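Long-range contact in isomaltodextranase (Arthrobacter globiformis, PDB 5AWO), which hydrolyses (1->6)-alpha-D-glucosidic linkages in polysaccharides, removing successive isomaltose units from the non-reducing ends of the chains: residues A[16-30]-A[551-563]. Residues are numbered along the deposited sequence; the frame is centred on the assembly and turned at random.
Sequences VTAAPPLRLASRNSV and ADRSTVDGPVHVS
The methyl group of A19 sits over the middle of one face of the H561 imidazole ring. Its CB lies 3.3 Å from the ring centroid, a CH-pi contact nearly on the ring normal. T17 OG1 meets the same ring at its edge, in plane, 3.5 Å from H561 CD2. With CG of H561 anti to the carbonyl carbon (chi1 -63°), the ring reaches toward residues 16-30, and chi2 turns one face to A19. Beyond the two segments, H561 ND1 is hydrogen-bonded to D597, which helps fix the turn of the ring.

Two backbone bonds join the segments here. H561 N gives to T17 O at 2.8 Å. A19 N gives to P559 O at 3.0 Å. The P559 ring follows a cis peptide bond, and its CB rests 3.4 Å from A19 O. V16 crosses V560 at an angle, CB to CB 4.0 Å, and its CG1 lies alongside V562 CG2.

The second patch centres on N28 and R553. They run past each other in opposite directions, with amide and guanidinium planes 71° apart. N28 ND2 lies 3.3 Å from R553 CD, alongside the aliphatic part of the arginine. The bend at chi3 (-61°) brings R553 NH1 to N28 O, but that bond is weak. The stronger partner of NH1 is E239, in a salt bridge, while N28 OD1 accepts from R33.

Residues 16-30 thus add a short, weakly bonded antiparallel strand, 17-18, at the edge of a sheet of the C-terminal CBM35 beta-sandwich, then lead to the TIM-barrel catalytic domain, where S29 OG is hydrogen-bonded to OD1 of D262, the probable proton donor.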
loop_
_atom_site.group_PDB
_atom_site.type_symbol
_atom_site.label_atom_id
_atom_site.label_comp_id
_atom_site.label_asym_id
_atom_site.label_seq_id
_atom_site.Cartn_x
_atom_site.Cartn_y
_atom_site.Cartn_z
ATOM N N VAL A 16 22.352 1.925 27.013
ATOM C CA VAL A 16 21.745 0.956 26.102
ATOM C C VAL A 16 22.670 -0.248 25.919
ATOM O O VAL A 16 23.884 -0.140 26.083
ATOM C CB VAL A 16 21.367 1.579 24.732
ATOM C CG1 VAL A 16 20.443 2.774 24.927
ATOM C CG2 VAL A 16 22.606 1.966 23.929
ATOM N N THR A 17 22.072 -1.390 25.593
ATOM C CA THR A 17 22.786 -2.644 25.384
ATOM C C THR A 17 22.395 -3.215 24.027
ATOM O O THR A 17 21.331 -2.881 23.494
ATOM C CB THR A 17 22.447 -3.671 26.480
ATOM O OG1 THR A 17 21.026 -3.807 26.605
ATOM C CG2 THR A 17 23.014 -3.227 27.836
ATOM N N ALA A 18 23.255 -4.061 23.468
ATOM C CA ALA A 18 22.995 -4.691 22.183
ATOM C C ALA A 18 21.759 -5.578 22.290
ATOM O O ALA A 18 21.518 -6.207 23.318
ATOM C CB ALA A 18 24.204 -5.500 21.721
ATOM N N ALA A 19 20.965 -5.606 21.220
ATOM C CA ALA A 19 19.751 -6.410 21.185
ATOM C C ALA A 19 19.724 -7.218 19.899
ATOM O O ALA A 19 20.281 -6.794 18.893
ATOM C CB ALA A 19 18.522 -5.513 21.268
ATOM N N PRO A 20 19.066 -8.381 19.919
ATOM C CA PRO A 20 18.857 -9.088 18.664
ATOM C C PRO A 20 17.812 -8.381 17.780
ATOM O O PRO A 20 17.060 -7.543 18.284
ATOM C CB PRO A 20 18.351 -10.462 19.092
ATOM C CG PRO A 20 17.911 -10.326 20.506
ATOM C CD PRO A 20 18.371 -9.011 21.051
ATOM N N PRO A 21 17.786 -8.711 16.480
ATOM C CA PRO A 21 16.758 -8.107 15.612
ATOM C C PRO A 21 15.352 -8.513 16.028
ATOM O O PRO A 21 15.130 -9.601 16.555
ATOM C CB PRO A 21 17.120 -8.644 14.225
ATOM C CG PRO A 21 17.825 -9.929 14.482
ATOM C CD PRO A 21 18.605 -9.692 15.748
ATOM N N LEU A 22 14.392 -7.617 15.794
ATOM C CA LEU A 22 12.979 -7.946 15.951
ATOM C C LEU A 22 12.570 -8.958 14.874
ATOM O O LEU A 22 13.111 -8.934 13.769
ATOM C CB LEU A 22 12.141 -6.676 15.769
ATOM C CG LEU A 22 12.284 -5.574 16.814
ATOM C CD1 LEU A 22 11.288 -4.468 16.511
ATOM C CD2 LEU A 22 12.069 -6.099 18.225
ATOM N N ARG A 23 11.656 -9.851 15.217
ATOM C CA ARG A 23 11.033 -10.759 14.269
ATOM C C ARG A 23 9.928 -10.021 13.501
ATOM O O ARG A 23 9.013 -9.461 14.121
ATOM C CB ARG A 23 10.387 -11.938 14.991
ATOM C CG ARG A 23 11.380 -12.869 15.690
ATOM C CD ARG A 23 10.629 -13.919 16.477
ATOM N NE ARG A 23 9.911 -13.305 17.597
ATOM C CZ ARG A 23 8.957 -13.888 18.313
ATOM N NH1 ARG A 23 8.556 -15.128 18.045
ATOM N NH2 ARG A 23 8.385 -13.212 19.307
ATOM N N LEU A 24 10.022 -10.074 12.181
ATOM C CA LEU A 24 9.071 -9.366 11.306
ATOM C C LEU A 24 8.038 -10.296 10.698
ATOM O O LEU A 24 8.270 -11.492 10.553
ATOM C CB LEU A 24 9.838 -8.670 10.193
ATOM C CG LEU A 24 10.927 -7.673 10.657
ATOM C CD1 LEU A 24 11.600 -6.999 9.480
ATOM C CD2 LEU A 24 10.341 -6.634 11.582
ATOM N N ALA A 25 6.894 -9.716 10.323
ATOM C CA ALA A 25 5.817 -10.432 9.676
ATOM C C ALA A 25 5.373 -9.760 8.359
ATOM O O ALA A 25 4.299 -10.070 7.848
ATOM C CB ALA A 25 4.644 -10.578 10.627
ATOM N N SER A 26 6.191 -8.857 7.827
ATOM C CA SER A 26 5.895 -8.229 6.540
ATOM C C SER A 26 7.034 -8.409 5.562
ATOM O O SER A 26 8.186 -8.634 5.963
ATOM C CB SER A 26 5.597 -6.744 6.735
ATOM O OG SER A 26 6.777 -5.997 7.011
ATOM N N ARG A 27 6.725 -8.333 4.275
ATOM C CA ARG A 27 7.742 -8.397 3.236
ATOM C C ARG A 27 8.769 -7.297 3.382
ATOM O O ARG A 27 9.948 -7.498 3.080
ATOM C CB ARG A 27 7.077 -8.333 1.854
ATOM C CG ARG A 27 8.002 -8.072 0.679
ATOM C CD ARG A 27 7.238 -8.211 -0.628
ATOM N NE ARG A 27 7.683 -7.317 -1.671
ATOM C CZ ARG A 27 8.599 -7.576 -2.596
ATOM N NH1 ARG A 27 8.888 -6.680 -3.493
ATOM N NH2 ARG A 27 9.255 -8.751 -2.616
ATOM N N ASN A 28 8.336 -6.113 3.817
ATOM C CA ASN A 28 9.276 -5.072 4.244
ATOM C C ASN A 28 10.255 -4.682 3.158
ATOM O O ASN A 28 11.477 -4.494 3.411
ATOM C CB ASN A 28 10.014 -5.614 5.501
ATOM C CG ASN A 28 10.876 -4.592 6.196
ATOM O OD1 ASN A 28 10.524 -3.422 6.376
ATOM N ND2 ASN A 28 12.044 -5.058 6.645
ATOM N N SER A 29 9.752 -4.534 1.937
ATOM C CA SER A 29 10.594 -4.226 0.790
ATOM C C SER A 29 10.923 -2.726 0.699
ATOM O O SER A 29 10.297 -1.891 1.329
ATOM C CB SER A 29 9.920 -4.649 -0.500
ATOM O OG SER A 29 9.023 -3.618 -0.939
ATOM N N VAL A 30 11.894 -2.401 -0.160
ATOM C CA VAL A 30 12.242 -1.029 -0.429
ATOM C C VAL A 30 11.018 -0.237 -0.929
ATOM O O VAL A 30 10.921 0.968 -0.706
ATOM C CB VAL A 30 13.430 -0.966 -1.430
ATOM C CG1 VAL A 30 13.106 -1.602 -2.770
ATOM C CG2 VAL A 30 13.963 0.444 -1.572
ATOM N N ALA A 551 16.402 2.937 3.680
ATOM C CA ALA A 551 15.208 2.373 3.017
ATOM C C ALA A 551 15.428 0.935 2.559
ATOM O O ALA A 551 14.493 0.127 2.594
ATOM C CB ALA A 551 14.768 3.249 1.867
ATOM N N ASP A 552 16.668 0.582 2.201
ATOM C CA ASP A 552 16.994 -0.796 1.780
ATOM C C ASP A 552 17.222 -1.791 2.934
ATOM O O ASP A 552 17.633 -2.934 2.695
ATOM C CB ASP A 552 18.178 -0.811 0.787
ATOM C CG ASP A 552 19.527 -0.736 1.462
ATOM O OD1 ASP A 552 19.589 -0.375 2.654
ATOM O OD2 ASP A 552 20.515 -1.079 0.744
ATOM N N ARG A 553 16.942 -1.346 4.155
ATOM C CA ARG A 553 17.040 -2.125 5.410
ATOM C C ARG A 553 18.448 -2.138 6.020
ATOM O O ARG A 553 18.590 -2.632 7.132
ATOM C CB ARG A 553 16.526 -3.575 5.295
ATOM C CG ARG A 553 15.041 -3.689 4.949
ATOM C CD ARG A 553 14.683 -5.136 4.675
ATOM N NE ARG A 553 15.453 -5.622 3.549
ATOM C CZ ARG A 553 15.297 -5.209 2.293
ATOM N NH1 ARG A 553 14.363 -4.307 1.973
ATOM N NH2 ARG A 553 16.075 -5.722 1.343
ATOM N N SER A 554 19.422 -1.556 5.341
ATOM C CA SER A 554 20.805 -1.511 5.880
ATOM C C SER A 554 20.789 -0.837 7.244
ATOM O O SER A 554 20.225 0.238 7.429
ATOM C CB SER A 554 21.718 -0.726 4.944
ATOM O OG SER A 554 21.855 -1.337 3.645
ATOM N N THR A 555 21.453 -1.444 8.232
ATOM C CA THR A 555 21.460 -0.916 9.582
ATOM C C THR A 555 22.308 0.385 9.750
ATOM O O THR A 555 23.471 0.409 9.344
ATOM C CB THR A 555 21.936 -2.029 10.539
ATOM O OG1 THR A 555 20.993 -3.116 10.495
ATOM C CG2 THR A 555 22.036 -1.537 11.929
ATOM N N VAL A 556 21.701 1.441 10.298
ATOM C CA VAL A 556 22.344 2.745 10.625
ATOM C C VAL A 556 22.674 2.782 12.124
ATOM O O VAL A 556 23.714 3.332 12.539
ATOM C CB VAL A 556 21.410 3.974 10.314
ATOM C CG1 VAL A 556 22.059 5.310 10.691
ATOM C CG2 VAL A 556 21.049 4.026 8.848
ATOM N N ASP A 557 21.754 2.269 12.934
ATOM C CA ASP A 557 21.957 2.156 14.373
ATOM C C ASP A 557 21.251 0.944 14.942
ATOM O O ASP A 557 20.321 0.391 14.330
ATOM C CB ASP A 557 21.462 3.399 15.086
ATOM C CG ASP A 557 22.095 3.581 16.459
ATOM O OD1 ASP A 557 22.865 2.681 16.888
ATOM O OD2 ASP A 557 21.843 4.627 17.080
ATOM N N GLY A 558 21.722 0.520 16.116
ATOM C CA GLY A 558 21.086 -0.535 16.863
ATOM C C GLY A 558 21.336 -1.860 16.193
ATOM O O GLY A 558 22.240 -1.967 15.375
ATOM N N PRO A 559 20.530 -2.885 16.518
ATOM C CA PRO A 559 19.459 -2.830 17.500
ATOM C C PRO A 559 20.036 -2.685 18.899
ATOM O O PRO A 559 21.044 -3.328 19.217
ATOM C CB PRO A 559 18.742 -4.180 17.346
ATOM C CG PRO A 559 19.273 -4.804 16.113
ATOM C CD PRO A 559 20.628 -4.201 15.878
ATOM N N VAL A 560 19.421 -1.828 19.696
ATOM C CA VAL A 560 19.767 -1.689 21.103
ATOM C C VAL A 560 18.508 -1.679 21.954
ATOM O O VAL A 560 17.447 -1.216 21.522
ATOM C CB VAL A 560 20.602 -0.417 21.397
ATOM C CG1 VAL A 560 21.957 -0.492 20.705
ATOM C CG2 VAL A 560 19.851 0.854 21.012
ATOM N N HIS A 561 18.631 -2.198 23.168
ATOM C CA HIS A 561 17.573 -2.092 24.152
ATOM C C HIS A 561 17.651 -0.704 24.744
ATOM O O HIS A 561 18.692 -0.312 25.284
ATOM C CB HIS A 561 17.740 -3.125 25.272
ATOM C CG HIS A 561 17.657 -4.547 24.813
ATOM N ND1 HIS A 561 16.492 -5.109 24.342
ATOM C CD2 HIS A 561 18.591 -5.528 24.772
ATOM C CE1 HIS A 561 16.714 -6.369 24.015
ATOM N NE2 HIS A 561 17.980 -6.651 24.273
ATOM N N VAL A 562 16.561 0.047 24.622
ATOM C CA VAL A 562 16.405 1.336 25.267
ATOM C C VAL A 562 15.517 1.109 26.485
ATOM O O VAL A 562 14.542 0.358 26.412
ATOM C CB VAL A 562 15.783 2.369 24.298
ATOM C CG1 VAL A 562 15.513 3.683 25.012
ATOM C CG2 VAL A 562 16.697 2.578 23.106
ATOM N N SER A 563 15.872 1.703 27.623
ATOM C CA SER A 563 15.170 1.419 28.866
ATOM C C SER A 563 14.149 2.485 29.190
ATOM O O SER A 563 14.369 3.663 28.910
ATOM C CB SER A 563 16.177 1.272 30.025
ATOM O OG SER A 563 17.074 0.211 29.754
#